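Local coordinates for protein aclacinomycin-N/aclacinomycin-A oxidase (Streptomyces galilaeus, PDB 2IPI) that oxidises the terminal sugar of aclacinomycin antibiotics in two successive steps, using bicovalently bound FAD and molecular oxygen to form first aclacinomycin A and then aclacinomycin Y, at residues D70-A75 against G189-V194; G79-V84 against P98-V103. All blocks are in the same frame, centred on the assembly; numbering follows the deposited sequence.

Contact 1: D70-A75 against G189-V194; sequences DAVNQA and GRARKV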
loop_
_atom_site.group_PDB
_atom_site.type_symbol
_atom_site.label_atom_id
_atom_site.label_comp_id
_atom_site.label_asym_id
_atom_site.label_seq_id
_atom_site.Cartn_x
_atom_site.Cartn_y
_atom_site.Cartn_z
ATOM N N ASP A 70 17.492 16.758 15.527
ATOM C CA ASP A 70 17.867 18.155 15.356
ATOM C C ASP A 70 16.854 18.872 14.471
ATOM O O ASP A 70 16.384 19.952 14.824
ATOM C CB ASP A 70 19.285 18.166 14.821
ATOM C CG ASP A 70 19.808 19.401 14.154
ATOM O OD1 ASP A 70 19.145 20.450 14.277
ATOM O OD2 ASP A 70 20.880 19.315 13.508
ATOM N N ALA A 71 16.532 18.278 13.332
ATOM C CA ALA A 71 15.619 18.880 12.380
ATOM C C ALA A 71 14.243 19.141 12.986
ATOM O O ALA A 71 13.721 20.238 12.765
ATOM C CB ALA A 71 15.465 17.990 11.150
ATOM N N VAL A 72 13.722 18.155 13.697
ATOM C CA VAL A 72 12.449 18.328 14.407
ATOM C C VAL A 72 12.504 19.484 15.394
ATOM O O VAL A 72 11.643 20.369 15.517
ATOM C CB VAL A 72 12.068 17.059 15.170
ATOM C CG1 VAL A 72 10.738 17.266 15.896
ATOM C CG2 VAL A 72 11.973 15.837 14.259
ATOM N N ASN A 73 13.588 19.482 16.174
ATOM C CA ASN A 73 13.695 20.542 17.187
ATOM C C ASN A 73 13.777 21.894 16.493
ATOM O O ASN A 73 13.183 22.879 16.961
ATOM C CB ASN A 73 14.880 20.312 18.113
ATOM C CG ASN A 73 14.677 19.140 19.055
ATOM O OD1 ASN A 73 13.583 18.865 19.558
ATOM N ND2 ASN A 73 15.774 18.423 19.295
ATOM N N GLN A 74 14.476 21.999 15.369
ATOM C CA GLN A 74 14.576 23.297 14.690
ATOM C C GLN A 74 13.252 23.750 14.101
ATOM O O GLN A 74 12.890 24.935 14.081
ATOM C CB GLN A 74 15.657 23.214 13.613
ATOM C CG GLN A 74 17.076 23.155 14.191
ATOM C CD GLN A 74 18.128 23.412 13.119
ATOM O OE1 GLN A 74 17.942 24.245 12.222
ATOM N NE2 GLN A 74 19.258 22.707 13.218
ATOM N N ALA A 75 12.446 22.823 13.571
ATOM C CA ALA A 75 11.161 23.245 13.021
ATOM C C ALA A 75 10.167 23.614 14.110
ATOM O O ALA A 75 9.330 24.525 13.966
ATOM C CB ALA A 75 10.553 22.149 12.146
ATOM N N GLY A 189 8.018 19.046 25.039
ATOM C CA GLY A 189 8.433 19.684 23.805
ATOM C C GLY A 189 9.772 19.202 23.271
ATOM O O GLY A 189 10.402 19.887 22.462
ATOM N N ARG A 190 10.209 18.029 23.708
ATOM C CA ARG A 190 11.541 17.564 23.330
ATOM C C ARG A 190 11.471 16.469 22.265
ATOM O O ARG A 190 10.731 15.516 22.488
ATOM C CB ARG A 190 12.291 16.984 24.531
ATOM C CG ARG A 190 13.377 17.855 25.107
ATOM C CD ARG A 190 13.765 17.483 26.520
ATOM N NE ARG A 190 12.657 16.951 27.314
ATOM C CZ ARG A 190 12.846 16.021 28.251
ATOM N NH1 ARG A 190 14.073 15.556 28.476
ATOM N NH2 ARG A 190 11.829 15.561 28.962
ATOM N N ALA A 191 12.229 16.586 21.191
ATOM C CA ALA A 191 12.436 15.458 20.277
ATOM C C ALA A 191 13.335 14.412 20.937
ATOM O O ALA A 191 14.293 14.768 21.628
ATOM C CB ALA A 191 13.033 15.917 18.962
ATOM N N ARG A 192 13.039 13.135 20.722
ATOM C CA ARG A 192 13.812 12.049 21.303
ATOM C C ARG A 192 13.846 10.815 20.403
ATOM O O ARG A 192 12.895 10.476 19.714
ATOM C CB ARG A 192 13.263 11.636 22.679
ATOM C CG ARG A 192 11.905 12.196 23.052
ATOM C CD ARG A 192 11.844 12.764 24.450
ATOM N NE ARG A 192 13.061 13.439 24.904
ATOM C CZ ARG A 192 13.615 13.281 26.104
ATOM N NH1 ARG A 192 13.062 12.456 26.990
ATOM N NH2 ARG A 192 14.721 13.938 26.426
ATOM N N LYS A 193 14.966 10.086 20.430
ATOM C CA LYS A 193 14.958 8.829 19.663
ATOM C C LYS A 193 14.664 7.640 20.563
ATOM O O LYS A 193 15.229 7.498 21.668
ATOM C CB LYS A 193 16.296 8.729 18.929
ATOM C CG LYS A 193 16.356 7.537 17.983
ATOM C CD LYS A 193 17.825 7.110 17.820
ATOM C CE LYS A 193 18.709 7.925 18.763
ATOM N NZ LYS A 193 18.693 7.407 20.163
ATOM N N VAL A 194 13.746 6.785 20.111
ATOM C CA VAL A 194 13.219 5.671 20.875
ATOM C C VAL A 194 13.221 4.386 20.038
ATOM O O VAL A 194 13.085 4.435 18.814
ATOM C CB VAL A 194 11.775 5.861 21.368
ATOM C CG1 VAL A 194 11.590 7.230 22.008
ATOM C CG2 VAL A 194 10.787 5.666 20.225
#
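N73 and A191 form the centre of this contact, where one turn of helix 65-78 meets the start of strand 191-197. Their CA atoms are 6.1 Å apart. The polar part is one hydrogen bond. The backbone N of A191 donates to OD1 of N73 at 3.1 Å, with an angle of 150° at the hydrogen. The donor lies in the plane of the side-chain amide and uses a lone pair of OD1. CG of N73 stands beside its own backbone N and anti to the carbonyl carbon (chi1 -71°). This swings the amide from the flank of the helix over to the strand.

The apolar part gathers round CB of A191, which points at the helix. It sits at the outer end of the N73 amide, tilted out of its plane, 3.6 Å from CG. CB of A191 also meets V72, 4.1 Å from CG1. V72 also packs on V183 and V185 of the neighbouring strand 177-185, and V69 adds to the cover over A191.

R190 and R192 point away from helix residues 70-75. K193 instead lies against A65 and D66 near the start of the helix. The guanidinium groups of R190 and R192 overlap, offset, but the detail is doubtful: NH1 of R190 and NH2 of R192, both donors, come as close as 2.7 Å. Both arginines form salt bridges with D186, whose carboxylate probably offsets part of the two positive charges. R192 and V194 also pair through their backbones with V184 and V182.

The contact is at the surface. It joins a helix to the outermost strand of a five-stranded antiparallel sheet, an alpha/beta layering found in the PCMH-type FAD-binding domain.

Contact 2: G79-V84 against P98-V103; sequences GQRIAV and PAVRAV. With FAD (flavin-adenine dinucleotide), chain F.
The guanidinium of R81 meets A99 at its edge, near its own plane, where NH1 is 3.0 Å from CB of A99. CG of R81 is anti to the backbone N (chi1 171°) and the chain is extended to NE, so the aliphatic part runs alongside A99, with CD 3.6 Å from its carbonyl O. The amide of Q80 and the guanidinium of R101 are turned 71° apart, and the two side chains cross at about a right angle. They touch through their CB atoms. The R101 chain bends at chi2 and turns back, so that NH1 donates to O of V100 from above that carbonyl plane. FAD contributes the last flat group. CG1 of V84 stands above the adenine plane, 3.9 Å from N7A.

The backbones then join as parallel strands, I82 beside A102 and A83 beside V103. Strand 82-85 is an outermost strand of a mixed four-stranded sheet in the PCMH-type FAD-binding domain, and strand 102-105 lies next to it. O of R81 accepts two bonds, from N of R101 in its carbonyl plane and from N of A102 well above it, both at 3.0 Å. N of A83 donates to O of A102 at 2.7 Å, with the nitrogen nearly in line with the carbonyl, though the bond is bent at the hydrogen.

Apolar side chains pack on both faces. I82 and A102 share one, with CG1 of I82 4.0 Å from CB of A102, beneath helix 65-78. On the other face CB of A83 packs on V100, 3.7 Å from CG1. Past the paired residues, the ribose hydroxyl O2B of FAD donates a hydrogen bond to O of V84 at 2.8 Å.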
loop_
_atom_site.group_PDB
_atom_site.type_symbol
_atom_site.label_atom_id
_atom_site.label_comp_id
_atom_site.label_asym_id
_atom_site.label_seq_id
_atom_site.Cartn_x
_atom_site.Cartn_y
_atom_site.Cartn_z
ATOM N N GLY A 79 8.120 26.880 14.533
ATOM C CA GLY A 79 6.688 26.650 14.413
ATOM C C GLY A 79 6.303 26.281 12.989
ATOM O O GLY A 79 5.255 26.559 12.430
ATOM N N GLN A 80 7.251 25.600 12.354
ATOM C CA GLN A 80 7.065 25.060 11.010
ATOM C C GLN A 80 6.330 23.738 11.085
ATOM O O GLN A 80 6.822 22.810 11.735
ATOM C CB GLN A 80 8.455 24.953 10.394
ATOM C CG GLN A 80 8.968 26.340 9.971
ATOM C CD GLN A 80 10.454 26.326 9.675
ATOM O OE1 GLN A 80 11.115 25.315 9.922
ATOM N NE2 GLN A 80 10.948 27.439 9.152
ATOM N N ARG A 81 5.157 23.653 10.457
ATOM C CA ARG A 81 4.415 22.396 10.486
ATOM C C ARG A 81 5.182 21.329 9.710
ATOM O O ARG A 81 5.515 21.559 8.548
ATOM C CB ARG A 81 3.011 22.529 9.893
ATOM C CG ARG A 81 2.335 21.169 9.737
ATOM C CD ARG A 81 1.225 21.229 8.706
ATOM N NE ARG A 81 0.265 20.132 8.778
ATOM C CZ ARG A 81 -0.994 20.231 8.348
ATOM N NH1 ARG A 81 -1.441 21.356 7.821
ATOM N NH2 ARG A 81 -1.820 19.204 8.437
ATOM N N ILE A 82 5.436 20.200 10.359
ATOM C CA ILE A 82 6.382 19.219 9.815
ATOM C C ILE A 82 5.751 18.177 8.910
ATOM O O ILE A 82 4.621 17.768 9.197
ATOM C CB ILE A 82 7.075 18.512 11.004
ATOM C CG1 ILE A 82 8.046 19.417 11.766
ATOM C CG2 ILE A 82 7.785 17.249 10.584
ATOM C CD1 ILE A 82 8.522 18.818 13.071
ATOM N N ALA A 83 6.491 17.719 7.888
ATOM C CA ALA A 83 6.045 16.564 7.114
ATOM C C ALA A 83 7.270 15.708 6.720
ATOM O O ALA A 83 8.287 16.344 6.482
ATOM C CB ALA A 83 5.267 16.954 5.876
ATOM N N VAL A 84 7.100 14.393 6.690
ATOM C CA VAL A 84 8.204 13.530 6.271
ATOM C C VAL A 84 7.947 12.919 4.894
ATOM O O VAL A 84 6.869 12.390 4.655
ATOM C CB VAL A 84 8.461 12.354 7.220
ATOM C CG1 VAL A 84 9.851 11.785 6.958
ATOM C CG2 VAL A 84 8.251 12.793 8.650
ATOM N N PRO A 98 -0.202 22.872 1.416
ATOM C CA PRO A 98 0.359 24.218 1.552
ATOM C C PRO A 98 0.591 24.676 2.991
ATOM O O PRO A 98 1.280 25.691 3.189
ATOM C CB PRO A 98 -0.702 25.134 0.935
ATOM C CG PRO A 98 -1.540 24.240 0.092
ATOM C CD PRO A 98 -1.546 22.907 0.805
ATOM N N ALA A 99 0.034 23.994 3.971
ATOM C CA ALA A 99 0.240 24.353 5.371
ATOM C C ALA A 99 1.570 23.828 5.903
ATOM O O ALA A 99 2.025 24.230 6.982
ATOM C CB ALA A 99 -0.933 23.815 6.183
ATOM N N VAL A 100 2.188 22.923 5.132
ATOM C CA VAL A 100 3.457 22.357 5.576
ATOM C C VAL A 100 4.574 23.386 5.358
ATOM O O VAL A 100 4.689 23.980 4.281
ATOM C CB VAL A 100 3.876 21.050 4.889
ATOM C CG1 VAL A 100 5.270 20.664 5.392
ATOM C CG2 VAL A 100 2.946 19.881 5.144
ATOM N N ARG A 101 5.370 23.597 6.413
ATOM C CA ARG A 101 6.450 24.581 6.385
ATOM C C ARG A 101 7.814 23.914 6.551
ATOM O O ARG A 101 8.836 24.501 6.196
ATOM C CB ARG A 101 6.229 25.654 7.450
ATOM C CG ARG A 101 4.967 26.458 7.129
ATOM C CD ARG A 101 5.147 27.177 5.808
ATOM N NE ARG A 101 4.020 28.073 5.492
ATOM C CZ ARG A 101 3.213 27.703 4.493
ATOM N NH1 ARG A 101 3.511 26.552 3.891
ATOM N NH2 ARG A 101 2.174 28.413 4.106
ATOM N N ALA A 102 7.802 22.694 7.053
ATOM C CA ALA A 102 9.010 21.906 7.215
ATOM C C ALA A 102 8.923 20.535 6.569
ATOM O O ALA A 102 8.051 19.719 6.925
ATOM C CB ALA A 102 9.241 21.785 8.720
ATOM N N VAL A 103 9.825 20.191 5.645
ATOM C CA VAL A 103 9.753 18.818 5.117
ATOM C C VAL A 103 11.062 18.081 5.358
ATOM O O VAL A 103 12.149 18.507 4.957
ATOM C CB VAL A 103 9.406 18.797 3.614
ATOM C CG1 VAL A 103 9.913 20.067 2.967
ATOM C CG2 VAL A 103 9.963 17.573 2.904
HETATM P PA FAD F . 5.680 9.163 1.146
HETATM O O1A FAD F . 4.908 10.142 0.487
HETATM O O2A FAD F . 7.033 9.644 1.420
HETATM O O5B FAD F . 4.984 8.692 2.476
HETATM C C5B FAD F . 3.664 8.329 2.534
HETATM C C4B FAD F . 3.119 8.541 3.943
HETATM O O4B FAD F . 4.035 8.028 4.871
HETATM C C3B FAD F . 3.018 10.039 4.286
HETATM O O3B FAD F . 2.042 10.259 5.238
HETATM C C2B FAD F . 4.372 10.342 4.904
HETATM O O2B FAD F . 4.411 11.461 5.748
HETATM C C1B FAD F . 4.625 9.032 5.617
HETATM N N9A FAD F . 6.049 8.783 5.916
HETATM C C8A FAD F . 7.070 8.808 5.050
HETATM N N7A FAD F . 8.205 8.516 5.668
HETATM C C5A FAD F . 7.912 8.328 6.955
HETATM C C6A FAD F . 8.686 8.001 8.060
HETATM N N6A FAD F . 9.930 7.765 7.887
HETATM N N1A FAD F . 8.109 7.856 9.242
HETATM C C2A FAD F . 6.809 8.006 9.336
HETATM N N3A FAD F . 6.038 8.301 8.306
HETATM C C4A FAD F . 6.569 8.479 7.134
HETATM N N1 FAD F . 1.029 -0.195 -1.575
HETATM C C2 FAD F . 0.856 -1.524 -1.269
HETATM O O2 FAD F . 0.494 -1.899 -0.240
HETATM N N3 FAD F . 1.133 -2.446 -2.240
HETATM C C4 FAD F . 1.579 -2.082 -3.499
HETATM O O4 FAD F . 1.895 -2.937 -4.277
HETATM C C4X FAD F . 1.767 -0.730 -3.791
HETATM N N5 FAD F . 2.178 -0.308 -5.021
HETATM C C5X FAD F . 2.425 1.000 -5.284
HETATM C C6 FAD F . 2.935 1.394 -6.522
HETATM C C7 FAD F . 3.123 2.720 -6.784
HETATM C C7M FAD F . 3.776 3.060 -8.083
HETATM C C8 FAD F . 2.905 3.683 -5.794
HETATM C C8M FAD F . 3.416 5.092 -5.998
HETATM C C9 FAD F . 2.421 3.252 -4.580
HETATM C C9A FAD F . 2.140 1.938 -4.302
HETATM N N10 FAD F . 1.633 1.543 -3.078
HETATM C C10 FAD F . 1.491 0.215 -2.806
HETATM C "C1'" FAD F . 0.806 2.465 -2.244
HETATM C "C2'" FAD F . 1.570 3.305 -1.218
HETATM O "O2'" FAD F . 1.747 4.657 -1.483
HETATM C "C3'" FAD F . 2.902 2.723 -0.808
HETATM O "O3'" FAD F . 2.776 1.419 -0.332
HETATM C "C4'" FAD F . 3.496 3.787 0.164
HETATM O "O4'" FAD F . 2.584 4.614 0.764
HETATM C "C5'" FAD F . 4.582 4.718 -0.322
HETATM O "O5'" FAD F . 5.145 5.405 0.745
HETATM P P FAD F . 6.266 6.433 0.390
HETATM O O1P FAD F . 7.287 6.427 1.375
HETATM O O2P FAD F . 6.729 6.129 -0.894
HETATM O O3P FAD F . 5.596 7.858 0.245
#

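Overall arrangement
Helix 65-78 supplies one side of contact 1 and packs on contact 2; their centres are 14 Å apart. The helix ends in a Schellman motif at G79 and is followed by strand 82-85. A75 links the contacts: its O is 2.8 Å from N of Q80, a probable hydrogen bond, and its CB is 3.7 Å from both CB of A102 and CG1 of I82. V72 also reaches I82, with CG1 3.9 Å from CD1. The helix thus touches the edge strands of two sheets. In sequence, contact 2 is nested within contact 1. Contact 2 reaches the adenosine end of FAD through V84, while the side chain of V72 in contact 1 stays about 10 Å from the cofactor.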